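Ras GTPase-activating-like protein IQGAP3 (Homo sapiens, PDB 3ISU) is a multidomain scaffold of the IQGAP family that probably binds calmodulin and Rho-family GTPases and takes part in cytoskeletal signalling. Local coordinates at residues L87-Y91 with E92-V96. Sequence-based numbering, arbitrary orientation.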
ATOM      1  N   LEU A  87     -13.314   1.210  -0.968  1.00 20.51           N
ATOM      2  CA  LEU A  87     -14.585   1.043  -1.724  1.00 20.66           C
ATOM      3  C   LEU A  87     -15.317   2.361  -1.835  1.00 20.47           C
ATOM      4  O   LEU A  87     -15.885   2.649  -2.864  1.00 19.82           O
ATOM      5  CB  LEU A  87     -15.492  -0.011  -1.107  1.00 20.28           C
ATOM      6  CG  LEU A  87     -15.036  -1.475  -1.127  1.00 19.28           C
ATOM      7  CD1 LEU A  87     -16.125  -2.445  -0.589  1.00 19.29           C
ATOM      8  CD2 LEU A  87     -14.608  -1.896  -2.580  1.00 23.50           C
ATOM      9  N   GLN A  88     -15.294   3.173  -0.789  1.00 20.97           N
ATOM     10  CA  GLN A  88     -15.978   4.477  -0.843  1.00 22.33           C
ATOM     11  C   GLN A  88     -15.280   5.410  -1.869  1.00 22.60           C
ATOM     12  O   GLN A  88     -15.915   6.096  -2.660  1.00 22.17           O
ATOM     13  CB  GLN A  88     -16.015   5.104   0.530  1.00 22.05           C
ATOM     14  CG  GLN A  88     -16.675   6.497   0.645  1.00 24.08           C
ATOM     15  CD  GLN A  88     -18.127   6.464   0.315  1.00 28.19           C
ATOM     16  OE1 GLN A  88     -18.798   5.461   0.595  1.00 28.75           O
ATOM     17  NE2 GLN A  88     -18.643   7.564  -0.277  1.00 30.04           N
ATOM     18  N   LEU A  89     -13.949   5.409  -1.872  1.00 23.21           N
ATOM     19  CA  LEU A  89     -13.215   6.161  -2.878  1.00 22.07           C
ATOM     20  C   LEU A  89     -13.588   5.730  -4.267  1.00 23.16           C
ATOM     21  O   LEU A  89     -13.899   6.576  -5.120  1.00 22.96           O
ATOM     22  CB  LEU A  89     -11.710   6.026  -2.657  1.00 23.81           C
ATOM     23  CG  LEU A  89     -11.211   6.807  -1.453  1.00 21.92           C
ATOM     24  CD1 LEU A  89      -9.650   6.583  -1.317  1.00 21.97           C
ATOM     25  CD2 LEU A  89     -11.484   8.331  -1.511  1.00 24.37           C
ATOM     26  N   GLN A  90     -13.592   4.420  -4.479  1.00 22.41           N
ATOM     27  CA  GLN A  90     -13.880   3.856  -5.763  1.00 24.71           C
ATOM     28  C   GLN A  90     -15.319   4.229  -6.211  1.00 25.69           C
ATOM     29  O   GLN A  90     -15.544   4.620  -7.374  1.00 26.12           O
ATOM     30  CB  GLN A  90     -13.676   2.352  -5.718  1.00 24.75           C
ATOM     31  CG  GLN A  90     -13.916   1.642  -7.027  1.00 28.00           C
ATOM     32  CD  GLN A  90     -13.856   0.148  -6.883  1.00 30.67           C
ATOM     33  OE1 GLN A  90     -14.657  -0.447  -6.175  1.00 30.21           O
ATOM     34  NE2 GLN A  90     -12.916  -0.475  -7.587  1.00 28.58           N
ATOM     35  N   TYR A  91     -16.223   4.215  -5.258  1.00 26.14           N
ATOM     36  CA  TYR A  91     -17.657   4.516  -5.518  1.00 27.50           C
ATOM     37  C   TYR A  91     -17.812   5.999  -5.944  1.00 28.90           C
ATOM     38  O   TYR A  91     -18.629   6.349  -6.831  1.00 29.10           O
ATOM     39  CB  TYR A  91     -18.465   4.175  -4.276  1.00 27.53           C
ATOM     40  CG  TYR A  91     -19.961   4.417  -4.450  1.00 29.74           C
ATOM     41  CD1 TYR A  91     -20.756   3.449  -5.065  1.00 34.47           C
ATOM     42  CD2 TYR A  91     -20.556   5.620  -4.045  1.00 34.67           C
ATOM     43  CE1 TYR A  91     -22.138   3.660  -5.259  1.00 35.35           C
ATOM     44  CE2 TYR A  91     -21.943   5.856  -4.253  1.00 36.34           C
ATOM     45  CZ  TYR A  91     -22.709   4.865  -4.852  1.00 37.21           C
ATOM     46  OH  TYR A  91     -24.063   5.058  -5.068  1.00 39.45           O
ATOM     47  N   GLU A  92     -17.019   6.855  -5.300  1.00 28.36           N
ATOM     48  CA  GLU A  92     -16.971   8.302  -5.545  1.00 30.39           C
ATOM     49  C   GLU A  92     -16.218   8.685  -6.828  1.00 30.44           C
ATOM     50  O   GLU A  92     -16.173   9.860  -7.180  1.00 32.02           O
ATOM     51  CB  GLU A  92     -16.336   9.033  -4.340  1.00 30.35           C
ATOM     52  CG  GLU A  92     -17.170   9.057  -3.043  1.00 33.45           C
ATOM     53  CD  GLU A  92     -16.390   9.478  -1.790  1.00 35.77           C
ATOM     54  OE1 GLU A  92     -15.124   9.570  -1.827  1.00 43.33           O
ATOM     55  OE2 GLU A  92     -17.012   9.702  -0.730  1.00 37.30           O
ATOM     56  N   GLY A  93     -15.604   7.709  -7.475  1.00 29.48           N
ATOM     57  CA  GLY A  93     -14.856   7.928  -8.703  1.00 29.25           C
ATOM     58  C   GLY A  93     -13.478   8.498  -8.472  1.00 27.32           C
ATOM     59  O   GLY A  93     -12.916   9.104  -9.370  1.00 27.78           O
ATOM     60  N   VAL A  94     -12.922   8.306  -7.278  1.00 26.34           N
ATOM     61  CA  VAL A  94     -11.592   8.829  -6.937  1.00 25.03           C
ATOM     62  C   VAL A  94     -10.531   7.810  -7.441  1.00 24.59           C
ATOM     63  O   VAL A  94     -10.632   6.614  -7.169  1.00 25.89           O
ATOM     64  CB  VAL A  94     -11.465   9.106  -5.430  1.00 24.96           C
ATOM     65  CG1 VAL A  94      -9.980   9.449  -5.070  1.00 24.66           C
ATOM     66  CG2 VAL A  94     -12.455  10.260  -4.994  1.00 26.95           C
ATOM     67  N   ALA A  95      -9.549   8.279  -8.201  1.00 23.85           N
ATOM     68  CA  ALA A  95      -8.604   7.403  -8.838  1.00 23.84           C
ATOM     69  C   ALA A  95      -7.503   6.991  -7.903  1.00 24.14           C
ATOM     70  O   ALA A  95      -7.021   5.896  -8.023  1.00 22.73           O
ATOM     71  CB  ALA A  95      -7.949   8.025 -10.075  1.00 25.31           C
ATOM     72  N   VAL A  96      -7.093   7.901  -7.038  1.00 26.38           N
ATOM     73  CA  VAL A  96      -5.892   7.718  -6.239  1.00 28.20           C
ATOM     74  C   VAL A  96      -6.085   8.088  -4.770  1.00 28.85           C
ATOM     75  O   VAL A  96      -6.992   8.854  -4.382  1.00 28.21           O
ATOM     76  CB  VAL A  96      -4.695   8.529  -6.823  1.00 29.40           C
ATOM     77  CG1 VAL A  96      -4.508   8.243  -8.321  1.00 28.50           C
ATOM     78  CG2 VAL A  96      -4.841  10.028  -6.557  1.00 33.37           C
TER
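Gln88 and Glu92 face each other one helical turn apart and are joined twice, once through their side chains and once through the backbone. The amide NE2 of Gln88 donates to Glu92 OE2 at 2.7 Å, almost straight at 177°. The acceptor lies in the plane of the amide, the donor comes from above the carboxylate plane, and the two planes are 81° apart. A bend at chi2 of Gln88 turns the amide toward the glutamate, whose chain runs extended beyond CG past the Gln88 carbonyl. Alongside this side-chain bond, Glu92 N donates to Gln88 O at 3.0 Å, an i+4 to i bond of the helical kind.

Two further backbone bonds close the helix end. Val94 N reaches back to Leu89 O at 2.9 Å, while Gly93 N donates to Gln90 O at 3.1 Å, meeting that oxygen from well above its carbonyl plane. Gly93 takes up a positive phi of 79°, which suits a glycine.

The apolar contact follows from the same reversal. Val94 is brought back over Leu89, and CD2 of the leucine touches Val94 CB and CG1, both at 4.0 Å. The same methyl also lies beside the Glu92 carboxylate, 3.9 Å from OE1, with the acid and the valine on adjacent sides of it. Leu89 also packs on Val107 of helix 107-119, while Gln90 bonds Asn108 of that helix through NE2.

Positive phi at Gly93 and the paired bonds back into the last turn make a Schellman motif, and Leu89–Val94 is the apolar pair that commonly accompanies it; here the motif ends helix 83-91 at the surface of the RGC domain and leads the chain toward strand 96-99.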